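Local coordinates for protein mannosephosphate isomerase, putative (Archaeoglobus fulgidus, PDB 1ZX5) that probably interconverts D-mannose 6-phosphate and D-fructose 6-phosphate, as a zinc-dependent isomerase of the type 1 mannose-6-phosphate isomerase family, at residues A26-F31 / V87-A92; Y194-N197 / K203-K206; E63-S66 / L72-R75; R182-S187 / V294-K299. One frame throughout, in Å; residues are numbered along the deposited sequence. Where two conformers were deposited one is given.

Contact 1 (A26-F31 / V87-A92); sequences ALLKGF and VRLIDA. With ACY (acetic acid), chain F.
A Schellman motif closes helix 24-28, and within it Leu28 meets Leu89 of strand 85-92, which lies in the six-stranded antiparallel sheet. The two leucines reach toward each other tip to tip, with Leu28 CD1 3.7 Å from Leu89 CD1. Because Leu28 CA and Leu89 CA remain 10.0 Å apart, the gap between the backbones is spanned by side chain alone, and the buried surface amounts to only 92 Å². The evidence for the motif is a bond from Phe31 N to Ala26 O (2.9 Å) and a second from Gly30 N to Leu27 O (3.1 Å), with Gly30 at a phi of 85°.

Lys29, the first residue to leave helical geometry, adds a looser contact. Its chain bends once, at chi2 (-63°), and then runs extended, which takes Lys29 CE past Leu89 CD1 at 4.4 Å. Beyond that point Lys29 NZ donates to OXT of an acetic acid molecule at 2.8 Å, which probably came from the crystallisation liquor. The same ammonium is hydrogen-bonded to Gly272 O, forms a salt bridge with Glu41 and a cation-pi contact with Tyr273. Tyr253 of strand 250-256 touches both leucines. The contact thus combines methyl packing with a buried ammonium whose charge is probably stabilised by Gly272 O and Glu41, and perhaps by the bound acid if it is ionised.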
loop_
_atom_site.group_PDB
_atom_site.type_symbol
_atom_site.label_atom_id
_atom_site.label_comp_id
_atom_site.label_asym_id
_atom_site.label_seq_id
_atom_site.Cartn_x
_atom_site.Cartn_y
_atom_site.Cartn_z
ATOM N N ALA A 26 15.934 0.522 3.537
ATOM C CA ALA A 26 16.970 1.463 3.979
ATOM C C ALA A 26 17.795 1.949 2.785
ATOM O O ALA A 26 18.132 3.131 2.694
ATOM C CB ALA A 26 17.870 0.839 5.035
ATOM N N LEU A 27 18.090 1.037 1.859
ATOM C CA LEU A 27 18.855 1.375 0.665
ATOM C C LEU A 27 18.105 2.358 -0.235
ATOM O O LEU A 27 18.708 3.309 -0.723
ATOM C CB LEU A 27 19.271 0.119 -0.101
ATOM C CG LEU A 27 20.595 0.297 -0.848
ATOM C CD1 LEU A 27 21.781 0.134 0.125
ATOM C CD2 LEU A 27 20.703 -0.684 -2.032
ATOM N N LEU A 28 16.800 2.149 -0.432
ATOM C CA LEU A 28 15.960 3.143 -1.110
ATOM C C LEU A 28 16.104 4.512 -0.469
ATOM O O LEU A 28 16.179 5.508 -1.173
ATOM C CB LEU A 28 14.480 2.751 -1.088
ATOM C CG LEU A 28 14.027 1.626 -2.021
ATOM C CD1 LEU A 28 12.561 1.343 -1.798
ATOM C CD2 LEU A 28 14.331 1.970 -3.475
ATOM N N LYS A 29 16.148 4.547 0.863
ATOM C CA LYS A 29 16.206 5.795 1.618
ATOM C C LYS A 29 17.639 6.258 1.905
ATOM O O LYS A 29 17.847 7.120 2.765
ATOM C CB LYS A 29 15.416 5.678 2.931
ATOM C CG LYS A 29 13.997 5.125 2.783
ATOM C CD LYS A 29 13.118 6.033 1.943
ATOM C CE LYS A 29 11.683 5.528 1.893
ATOM N NZ LYS A 29 10.846 6.520 1.146
ATOM N N GLY A 30 18.617 5.673 1.210
ATOM C CA GLY A 30 19.994 6.173 1.224
ATOM C C GLY A 30 20.905 5.715 2.348
ATOM O O GLY A 30 21.931 6.350 2.593
ATOM N N PHE A 31 20.570 4.624 3.039
ATOM C CA PHE A 31 21.478 4.104 4.071
ATOM C C PHE A 31 21.524 2.575 4.122
ATOM O O PHE A 31 20.752 1.912 3.455
ATOM C CB PHE A 31 21.222 4.752 5.457
ATOM C CG PHE A 31 19.882 4.385 6.102
ATOM C CD1 PHE A 31 19.841 3.572 7.236
ATOM C CD2 PHE A 31 18.681 4.884 5.601
ATOM C CE1 PHE A 31 18.610 3.234 7.858
ATOM C CE2 PHE A 31 17.448 4.555 6.208
ATOM C CZ PHE A 31 17.419 3.729 7.341
ATOM N N VAL A 87 -0.322 4.039 2.459
ATOM C CA VAL A 87 0.622 3.613 1.443
ATOM C C VAL A 87 1.888 3.148 2.133
ATOM O O VAL A 87 2.468 3.884 2.931
ATOM C CB VAL A 87 0.945 4.762 0.425
ATOM C CG1 VAL A 87 1.917 4.284 -0.624
ATOM C CG2 VAL A 87 -0.333 5.277 -0.237
ATOM N N ARG A 88 2.310 1.923 1.820
ATOM C CA ARG A 88 3.477 1.330 2.435
ATOM C C ARG A 88 4.364 0.620 1.429
ATOM O O ARG A 88 3.865 -0.152 0.612
ATOM C CB ARG A 88 3.047 0.301 3.469
ATOM C CG ARG A 88 2.292 0.886 4.626
ATOM C CD ARG A 88 2.073 -0.163 5.670
ATOM N NE ARG A 88 0.957 -1.040 5.359
ATOM C CZ ARG A 88 0.630 -2.098 6.094
ATOM N NH1 ARG A 88 1.349 -2.425 7.170
ATOM N NH2 ARG A 88 -0.418 -2.837 5.754
ATOM N N LEU A 89 5.672 0.883 1.496
ATOM C CA LEU A 89 6.661 -0.024 0.933
ATOM C C LEU A 89 6.842 -1.164 1.927
ATOM O O LEU A 89 6.960 -0.915 3.140
ATOM C CB LEU A 89 8.004 0.684 0.686
ATOM C CG LEU A 89 7.988 1.853 -0.308
ATOM C CD1 LEU A 89 9.354 2.529 -0.340
ATOM C CD2 LEU A 89 7.567 1.362 -1.692
ATOM N N ILE A 90 6.848 -2.398 1.414
ATOM C CA ILE A 90 6.983 -3.611 2.245
ATOM C C ILE A 90 8.108 -4.477 1.689
ATOM O O ILE A 90 8.111 -4.821 0.509
ATOM C CB ILE A 90 5.675 -4.468 2.264
ATOM C CG1 ILE A 90 4.453 -3.654 2.722
ATOM C CG2 ILE A 90 5.866 -5.803 3.059
ATOM C CD1 ILE A 90 4.393 -3.373 4.185
ATOM N N ASP A 91 9.060 -4.825 2.544
ATOM C CA ASP A 91 10.139 -5.725 2.171
ATOM C C ASP A 91 9.941 -7.051 2.896
ATOM O O ASP A 91 10.470 -7.258 3.998
ATOM C CB ASP A 91 11.508 -5.112 2.497
ATOM C CG ASP A 91 12.669 -5.975 2.011
ATOM O OD1 ASP A 91 12.439 -6.828 1.122
ATOM O OD2 ASP A 91 13.813 -5.808 2.518
ATOM N N ALA A 92 9.140 -7.929 2.293
ATOM C CA ALA A 92 8.875 -9.244 2.874
ATOM C C ALA A 92 9.999 -10.179 2.447
ATOM O O ALA A 92 9.819 -11.034 1.581
ATOM C CB ALA A 92 7.487 -9.766 2.438
HETATM C C ACY F . 11.340 9.442 3.325
HETATM O O ACY F . 12.518 9.434 3.772
HETATM O OXT ACY F . 10.642 8.424 3.158
HETATM C CH3 ACY F . 10.731 10.767 2.970
#

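Contact 2 (Y194-N197 / K203-K206); sequences YFFN and KVKK. With ACY (acetic acid), chain H.
Tyr194 lays one ring face under Lys203 CB, a CH-pi contact in which that carbon stands 3.5 Å from the ring centroid and 10° off the ring normal. An inverse gamma turn centred on Phe196 follows strand 194-195, which pairs with strand 99-100, and helix 201-207 packs against both strand and turn. The bond from Asn197 N to Phe195 O, 2.8 Å long, closes the turn.

The lysine chain continues past the ring, bent at chi2 (-65°) and again at chi4 (96°), with Lys203 CG still 3.8 Å from Tyr194 CE1. Both polar ends then converge on one carboxylate oxygen, since Glu112 OE2 pairs with Tyr194 OH in a hydrogen bond and with Lys203 NZ in a salt bridge. Glu112 thus probably limits the freedom of both polar ends, while the CH-pi contact aligns the chains nearer their bases.

Val204 uses both its branches. CG2 packs against the strand and the turn, 3.8 Å from Tyr194 CB and close to the Phe195 carbonyl oxygen, whereas CG1 reaches Phe196 CE1 at 3.8 Å, the two side chains crossing at about a right angle. Phe196 also meets Trp201 and Phe153 edge-to-face, and Phe153 lines the pocket that holds beta-L-fructofuranose, which places the turn close to that site. Phe195, whose CB points away from helix 201-207, stacks on His99 and lies beside an acetic acid molecule, probably from the crystallisation liquor. Asn197 ND2 donates to O of that molecule at 3.2 Å, with a nearly straight N-H...O angle of 167°.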
loop_
_atom_site.group_PDB
_atom_site.type_symbol
_atom_site.label_atom_id
_atom_site.label_comp_id
_atom_site.label_asym_id
_atom_site.label_seq_id
_atom_site.Cartn_x
_atom_site.Cartn_y
_atom_site.Cartn_z
ATOM N N TYR A 194 -5.191 -10.425 10.890
ATOM C CA TYR A 194 -5.256 -11.561 11.786
ATOM C C TYR A 194 -4.424 -12.690 11.232
ATOM O O TYR A 194 -4.647 -13.150 10.111
ATOM C CB TYR A 194 -6.699 -12.002 11.987
ATOM C CG TYR A 194 -7.614 -10.874 12.404
ATOM C CD1 TYR A 194 -7.323 -10.079 13.534
ATOM C CD2 TYR A 194 -8.777 -10.602 11.682
ATOM C CE1 TYR A 194 -8.176 -9.036 13.923
ATOM C CE2 TYR A 194 -9.636 -9.564 12.054
ATOM C CZ TYR A 194 -9.331 -8.787 13.171
ATOM O OH TYR A 194 -10.207 -7.783 13.541
ATOM N N PHE A 195 -3.461 -13.130 12.027
ATOM C CA PHE A 195 -2.484 -14.115 11.575
ATOM C C PHE A 195 -2.934 -15.524 11.916
ATOM O O PHE A 195 -3.714 -15.725 12.846
ATOM C CB PHE A 195 -1.102 -13.782 12.160
ATOM C CG PHE A 195 -0.434 -12.604 11.476
ATOM C CD1 PHE A 195 0.525 -12.810 10.475
ATOM C CD2 PHE A 195 -0.782 -11.293 11.810
ATOM C CE1 PHE A 195 1.132 -11.718 9.811
ATOM C CE2 PHE A 195 -0.177 -10.195 11.163
ATOM C CZ PHE A 195 0.776 -10.405 10.155
ATOM N N PHE A 196 -2.449 -16.495 11.151
ATOM C CA PHE A 196 -2.750 -17.905 11.396
ATOM C C PHE A 196 -1.981 -18.447 12.604
ATOM O O PHE A 196 -1.002 -19.181 12.463
ATOM C CB PHE A 196 -2.442 -18.728 10.139
ATOM C CG PHE A 196 -3.543 -18.712 9.104
ATOM C CD1 PHE A 196 -4.346 -17.574 8.917
ATOM C CD2 PHE A 196 -3.763 -19.831 8.298
ATOM C CE1 PHE A 196 -5.357 -17.556 7.946
ATOM C CE2 PHE A 196 -4.766 -19.819 7.317
ATOM C CZ PHE A 196 -5.566 -18.684 7.147
ATOM N N ASN A 197 -2.419 -18.063 13.798
ATOM C CA ASN A 197 -1.798 -18.520 15.036
ATOM C C ASN A 197 -2.857 -18.574 16.117
ATOM O O ASN A 197 -3.975 -18.078 15.923
ATOM C CB ASN A 197 -0.591 -17.635 15.450
ATOM C CG ASN A 197 -0.957 -16.156 15.669
ATOM O OD1 ASN A 197 -2.004 -15.819 16.216
ATOM N ND2 ASN A 197 -0.066 -15.278 15.261
ATOM N N LYS A 203 -10.452 -14.591 15.667
ATOM C CA LYS A 203 -10.717 -13.558 14.676
ATOM C C LYS A 203 -10.631 -14.130 13.264
ATOM O O LYS A 203 -11.470 -13.824 12.431
ATOM C CB LYS A 203 -9.744 -12.371 14.804
ATOM C CG LYS A 203 -9.619 -11.730 16.187
ATOM C CD LYS A 203 -10.892 -11.065 16.655
ATOM C CE LYS A 203 -10.693 -10.363 18.012
ATOM N NZ LYS A 203 -10.398 -8.900 17.823
ATOM N N VAL A 204 -9.604 -14.936 13.003
ATOM C CA VAL A 204 -9.441 -15.635 11.728
ATOM C C VAL A 204 -10.714 -16.403 11.349
ATOM O O VAL A 204 -11.202 -16.277 10.228
ATOM C CB VAL A 204 -8.216 -16.609 11.743
ATOM C CG1 VAL A 204 -8.189 -17.480 10.491
ATOM C CG2 VAL A 204 -6.907 -15.835 11.883
ATOM N N LYS A 205 -11.253 -17.178 12.289
ATOM C CA LYS A 205 -12.447 -17.992 12.039
ATOM C C LYS A 205 -13.651 -17.167 11.582
ATOM O O LYS A 205 -14.427 -17.599 10.741
ATOM C CB LYS A 205 -12.826 -18.791 13.286
ATOM C CG LYS A 205 -11.882 -19.934 13.607
ATOM C CD LYS A 205 -12.507 -20.898 14.633
ATOM C CE LYS A 205 -12.666 -20.237 15.996
ATOM N NZ LYS A 205 -13.059 -21.209 17.075
ATOM N N LYS A 206 -13.787 -15.974 12.140
ATOM C CA LYS A 206 -14.886 -15.079 11.802
ATOM C C LYS A 206 -14.788 -14.360 10.446
ATOM O O LYS A 206 -15.804 -13.911 9.915
ATOM C CB LYS A 206 -15.066 -14.074 12.934
ATOM C CG LYS A 206 -15.685 -14.749 14.168
ATOM C CD LYS A 206 -15.764 -13.799 15.330
ATOM C CE LYS A 206 -16.440 -14.442 16.537
ATOM N NZ LYS A 206 -16.103 -13.635 17.757
HETATM C C ACY H . -0.334 -10.891 15.234
HETATM O O ACY H . -0.135 -12.101 15.486
HETATM O OXT ACY H . -1.472 -10.399 15.069
HETATM C CH3 ACY H . 0.851 -9.972 15.116
#

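Contact 3 (E63-S66 / L72-R75); sequences ELFS and LLGR
Apolar contacts along a single helix, 61-73, make up this pairing: Leu64 and Phe65 meet Leu72 and Leu73, seven to eight residues further on, roughly two turns away. The side chains bridge that rise by leaning toward each other. In Leu64 and Phe65 CG is anti to the backbone N (chi1 -178° and -174°), which sends both side chains toward the C-terminal end; Leu72 and Leu73 place CG anti to the carbonyl carbon and so lean back toward the N-terminal end.

Among the methyl contacts, Leu72 CD1 is the shared point. It lies 4.0 Å from Leu64 CD2, where the two leucines cross at about a right angle, and 4.1 Å from Phe65 CD1. The aromatic contacts use the rim of the Phe65 ring, with both leucine methyls near the ring plane, and the nearest approach is Phe65 CE1 to Leu73 CD1 at 3.7 Å. The ring also meets Phe83 edge-to-face. Leu64 and Leu72 both pack on Leu4 and on Leu276 of strand 274-277, so this side of the helix faces that sheet.

The polar bond lies within one segment: Ser66 OG donates to Glu63 O at 3.1 Å, tilted 21° from the carbonyl plane. Gly74 is the first residue to leave helical phi/psi, and its phi is positive.

With no polar atom engaged between the paired side chains, the 188 Å² they bury implies cohesion by dispersion and exclusion of water, at a spacing set by the helix itself.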
loop_
_atom_site.group_PDB
_atom_site.type_symbol
_atom_site.label_atom_id
_atom_site.label_comp_id
_atom_site.label_asym_id
_atom_site.label_seq_id
_atom_site.Cartn_x
_atom_site.Cartn_y
_atom_site.Cartn_z
ATOM N N GLU A 63 -2.496 16.797 11.022
ATOM C CA GLU A 63 -2.755 18.230 11.009
ATOM C C GLU A 63 -3.101 18.659 9.583
ATOM O O GLU A 63 -4.151 19.261 9.353
ATOM C CB GLU A 63 -1.553 19.017 11.547
ATOM C CG GLU A 63 -1.838 20.494 11.819
ATOM C CD GLU A 63 -0.660 21.224 12.451
ATOM O OE1 GLU A 63 -0.133 20.747 13.481
ATOM O OE2 GLU A 63 -0.268 22.287 11.929
ATOM N N LEU A 64 -2.240 18.309 8.626
ATOM C CA LEU A 64 -2.470 18.687 7.223
ATOM C C LEU A 64 -3.892 18.330 6.757
ATOM O O LEU A 64 -4.580 19.156 6.162
ATOM C CB LEU A 64 -1.414 18.066 6.289
ATOM C CG LEU A 64 -1.549 18.459 4.808
ATOM C CD1 LEU A 64 -1.067 19.896 4.557
ATOM C CD2 LEU A 64 -0.827 17.488 3.907
ATOM N N PHE A 65 -4.330 17.113 7.061
ATOM C CA PHE A 65 -5.643 16.655 6.638
ATOM C C PHE A 65 -6.800 17.378 7.352
ATOM O O PHE A 65 -7.797 17.718 6.720
ATOM C CB PHE A 65 -5.768 15.129 6.763
ATOM C CG PHE A 65 -7.049 14.581 6.201
ATOM C CD1 PHE A 65 -7.248 14.513 4.824
ATOM C CD2 PHE A 65 -8.065 14.150 7.042
ATOM C CE1 PHE A 65 -8.439 14.009 4.294
ATOM C CE2 PHE A 65 -9.261 13.648 6.523
ATOM C CZ PHE A 65 -9.444 13.570 5.144
ATOM N N SER A 66 -6.680 17.635 8.653
ATOM C CA SER A 66 -7.757 18.360 9.334
ATOM C C SER A 66 -7.889 19.815 8.839
ATOM O O SER A 66 -8.995 20.345 8.782
ATOM C CB SER A 66 -7.638 18.279 10.867
ATOM O OG SER A 66 -6.449 18.888 11.331
ATOM N N LEU A 72 -7.216 18.886 -0.397
ATOM C CA LEU A 72 -6.495 17.640 -0.643
ATOM C C LEU A 72 -7.324 16.627 -1.426
ATOM O O LEU A 72 -6.831 16.024 -2.380
ATOM C CB LEU A 72 -6.012 16.999 0.661
ATOM C CG LEU A 72 -4.711 17.477 1.303
ATOM C CD1 LEU A 72 -4.562 16.795 2.660
ATOM C CD2 LEU A 72 -3.510 17.182 0.415
ATOM N N LEU A 73 -8.578 16.444 -1.020
ATOM C CA LEU A 73 -9.405 15.378 -1.572
ATOM C C LEU A 73 -10.098 15.757 -2.866
ATOM O O LEU A 73 -10.353 14.887 -3.704
ATOM C CB LEU A 73 -10.433 14.896 -0.549
ATOM C CG LEU A 73 -9.922 14.184 0.708
ATOM C CD1 LEU A 73 -11.092 13.942 1.665
ATOM C CD2 LEU A 73 -9.193 12.869 0.398
ATOM N N GLY A 74 -10.405 17.046 -3.026
ATOM C CA GLY A 74 -11.062 17.539 -4.228
ATOM C C GLY A 74 -12.424 16.913 -4.415
ATOM O O GLY A 74 -13.276 16.998 -3.524
ATOM N N ARG A 75 -12.620 16.259 -5.559
ATOM C CA ARG A 75 -13.901 15.625 -5.888
ATOM C C ARG A 75 -14.225 14.426 -4.986
ATOM O O ARG A 75 -15.375 13.979 -4.935
ATOM C CB ARG A 75 -13.953 15.222 -7.365
ATOM C CG ARG A 75 -13.871 16.400 -8.333
ATOM C CD ARG A 75 -14.116 15.996 -9.793
ATOM N NE ARG A 75 -13.187 14.964 -10.244
ATOM C CZ ARG A 75 -13.511 13.692 -10.482
ATOM N NH1 ARG A 75 -14.765 13.272 -10.328
ATOM N NH2 ARG A 75 -12.572 12.834 -10.880
#

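Contact 4 (R182-S187 / V294-K299); sequences RVLEVS and VRIYLK
With CG anti to the backbone N (chi1 175°), Leu184 points its branch at Ile296, whose CG1 is anti to the carbonyl carbon (chi1 -56°) and whose chain then runs extended to CD1. These settings bring the two side chains together tip to tip, Leu184 CD2 lying 4.1 Å from Ile296 CD1. The contact packs the six-stranded antiparallel sheet of the catalytic region, through strand 181-188, against the five-stranded sheet of the C-terminal cupin region, through strand 291-298; both regions are of the cupin clan. The short strand segments lie 9.8 Å apart at closest approach, and their directions differ by only 9°, so the two strands run nearly parallel but in separate layers, too far apart for backbone pairing.

Alternate residues supply the interface, as expected for strands that each offer one face. Leu184 CD2 serves two partners, since it also touches Val294 CG1 at 3.8 Å, again end on. Two residues along, Val186 and Ile296 slide past each other in opposite directions, and Ile296 touches both valine methyls. Val186 CG1 is 3.8 Å from Ile296 CG2. All four residues are buried, and neighbours in both layers add contacts: Val294 touches Leu122 of strand 119-123 and Tyr253 of strand 250-256, and Ile296 rests on Ile251.

Tyr297 points away from strand 181-188, and its CD2 lies over one face of the Arg295 guanidinium, toward the rim; Arg295 forms a salt bridge with Glu233. The second valine branch completes the seam, with Val186 CG2 3.9 Å from Ile296 CD1.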
loop_
_atom_site.group_PDB
_atom_site.type_symbol
_atom_site.label_atom_id
_atom_site.label_comp_id
_atom_site.label_asym_id
_atom_site.label_seq_id
_atom_site.Cartn_x
_atom_site.Cartn_y
_atom_site.Cartn_z
ATOM N N ARG A 182 9.373 -7.685 -2.695
ATOM C CA ARG A 182 9.401 -6.236 -2.499
ATOM C C ARG A 182 8.157 -5.659 -3.146
ATOM O O ARG A 182 7.891 -5.906 -4.319
ATOM C CB ARG A 182 10.635 -5.626 -3.158
ATOM C CG ARG A 182 11.939 -6.166 -2.613
ATOM C CD ARG A 182 13.077 -5.804 -3.522
ATOM N NE ARG A 182 14.344 -6.258 -2.969
ATOM C CZ ARG A 182 15.529 -6.063 -3.551
ATOM N NH1 ARG A 182 15.616 -5.431 -4.716
ATOM N NH2 ARG A 182 16.632 -6.504 -2.970
ATOM N N VAL A 183 7.401 -4.875 -2.386
ATOM C CA VAL A 183 6.049 -4.528 -2.820
ATOM C C VAL A 183 5.613 -3.156 -2.288
ATOM O O VAL A 183 6.003 -2.730 -1.181
ATOM C CB VAL A 183 5.034 -5.719 -2.498
ATOM C CG1 VAL A 183 5.225 -6.246 -1.103
ATOM C CG2 VAL A 183 3.570 -5.334 -2.725
ATOM N N LEU A 184 4.868 -2.439 -3.124
ATOM C CA LEU A 184 4.143 -1.255 -2.717
ATOM C C LEU A 184 2.714 -1.696 -2.424
ATOM O O LEU A 184 2.045 -2.249 -3.305
ATOM C CB LEU A 184 4.169 -0.238 -3.861
ATOM C CG LEU A 184 3.356 1.062 -3.725
ATOM C CD1 LEU A 184 3.873 1.900 -2.558
ATOM C CD2 LEU A 184 3.421 1.864 -5.003
ATOM N N GLU A 185 2.235 -1.448 -1.204
ATOM C CA GLU A 185 0.875 -1.848 -0.808
ATOM C C GLU A 185 0.000 -0.637 -0.476
ATOM O O GLU A 185 0.229 0.055 0.522
ATOM C CB GLU A 185 0.904 -2.862 0.370
ATOM C CG GLU A 185 1.655 -4.156 0.037
ATOM C CD GLU A 185 1.591 -5.253 1.104
ATOM O OE1 GLU A 185 0.742 -5.195 2.026
ATOM O OE2 GLU A 185 2.406 -6.199 0.994
ATOM N N VAL A 186 -0.997 -0.381 -1.321
ATOM C CA VAL A 186 -1.937 0.698 -1.087
ATOM C C VAL A 186 -3.181 0.054 -0.490
ATOM O O VAL A 186 -3.803 -0.807 -1.124
ATOM C CB VAL A 186 -2.294 1.469 -2.391
ATOM C CG1 VAL A 186 -3.220 2.655 -2.072
ATOM C CG2 VAL A 186 -1.031 1.937 -3.095
ATOM N N SER A 187 -3.539 0.446 0.734
ATOM C CA SER A 187 -4.713 -0.123 1.379
ATOM C C SER A 187 -5.620 0.950 1.959
ATOM O O SER A 187 -5.284 2.131 1.936
ATOM C CB SER A 187 -4.300 -1.094 2.474
ATOM O OG SER A 187 -3.649 -0.411 3.538
ATOM N N VAL A 294 4.889 5.663 -10.180
ATOM C CA VAL A 294 3.611 5.087 -9.828
ATOM C C VAL A 294 2.675 6.211 -9.415
ATOM O O VAL A 294 3.012 7.014 -8.534
ATOM C CB VAL A 294 3.746 4.058 -8.662
ATOM C CG1 VAL A 294 2.389 3.378 -8.378
ATOM C CG2 VAL A 294 4.845 3.016 -8.978
ATOM N N ARG A 295 1.506 6.273 -10.042
ATOM C CA ARG A 295 0.481 7.223 -9.636
ATOM C C ARG A 295 -0.593 6.497 -8.819
ATOM O O ARG A 295 -1.222 5.564 -9.304
ATOM C CB ARG A 295 -0.145 7.897 -10.856
ATOM C CG ARG A 295 -1.035 9.065 -10.500
ATOM C CD ARG A 295 -1.674 9.711 -11.727
ATOM N NE ARG A 295 -2.673 8.860 -12.361
ATOM C CZ ARG A 295 -3.989 8.957 -12.188
ATOM N NH1 ARG A 295 -4.795 8.119 -12.840
ATOM N NH2 ARG A 295 -4.513 9.888 -11.394
ATOM N N ILE A 296 -0.790 6.943 -7.584
ATOM C CA ILE A 296 -1.794 6.392 -6.694
ATOM C C ILE A 296 -2.915 7.426 -6.620
ATOM O O ILE A 296 -2.664 8.605 -6.432
ATOM C CB ILE A 296 -1.182 6.075 -5.280
ATOM C CG1 ILE A 296 0.024 5.138 -5.427
ATOM C CG2 ILE A 296 -2.245 5.502 -4.318
ATOM C CD1 ILE A 296 0.983 5.114 -4.210
ATOM N N TYR A 297 -4.151 6.997 -6.802
ATOM C CA TYR A 297 -5.252 7.944 -6.904
ATOM C C TYR A 297 -6.482 7.421 -6.178
ATOM O O TYR A 297 -6.655 6.213 -6.006
ATOM C CB TYR A 297 -5.587 8.240 -8.386
ATOM C CG TYR A 297 -5.828 6.993 -9.194
ATOM C CD1 TYR A 297 -7.113 6.443 -9.292
ATOM C CD2 TYR A 297 -4.772 6.338 -9.840
ATOM C CE1 TYR A 297 -7.350 5.291 -10.010
ATOM C CE2 TYR A 297 -4.998 5.177 -10.577
ATOM C CZ TYR A 297 -6.290 4.656 -10.652
ATOM O OH TYR A 297 -6.541 3.504 -11.377
ATOM N N LEU A 298 -7.331 8.352 -5.756
ATOM C CA LEU A 298 -8.618 8.015 -5.162
ATOM C C LEU A 298 -9.642 7.850 -6.277
ATOM O O LEU A 298 -9.508 8.437 -7.352
ATOM C CB LEU A 298 -9.045 9.099 -4.174
ATOM C CG LEU A 298 -8.043 9.449 -3.069
ATOM C CD1 LEU A 298 -8.637 10.517 -2.152
ATOM C CD2 LEU A 298 -7.596 8.200 -2.268
ATOM N N LYS A 299 -10.640 7.016 -6.031
ATOM C CA LYS A 299 -11.715 6.814 -6.979
ATOM C C LYS A 299 -13.021 7.320 -6.381
ATOM O O LYS A 299 -13.341 7.054 -5.217
ATOM C CB LYS A 299 -11.832 5.341 -7.357
ATOM C CG LYS A 299 -10.758 4.870 -8.310
ATOM C CD LYS A 299 -10.821 3.371 -8.490
ATOM C CE LYS A 299 -12.017 2.961 -9.344
ATOM N NZ LYS A 299 -12.220 1.489 -9.305
#

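Contacts 1 and 4 share the six-stranded sheet: strands 85-92 and 181-188 are neighbours in it, joined by Ile90 N to Val183 O (2.7 Å) and Arg88 O to Glu185 N (2.8 Å), both probable hydrogen bonds. Their centres are 15 Å apart. Contact 4 also touches contact 3, through Leu73 CD2 and Leu298 CD1 at 3.5 Å, so helix 61-73 adjoins the end of strand 291-298. Contact 2 touches none of the others, its centre lying about 26 Å from that of contact 4, 28 Å from contact 1 and 34 Å from contact 3. It is the one beside the sugar pocket, with the Phe196 side chain about 6 Å from the bound beta-L-fructofuranose.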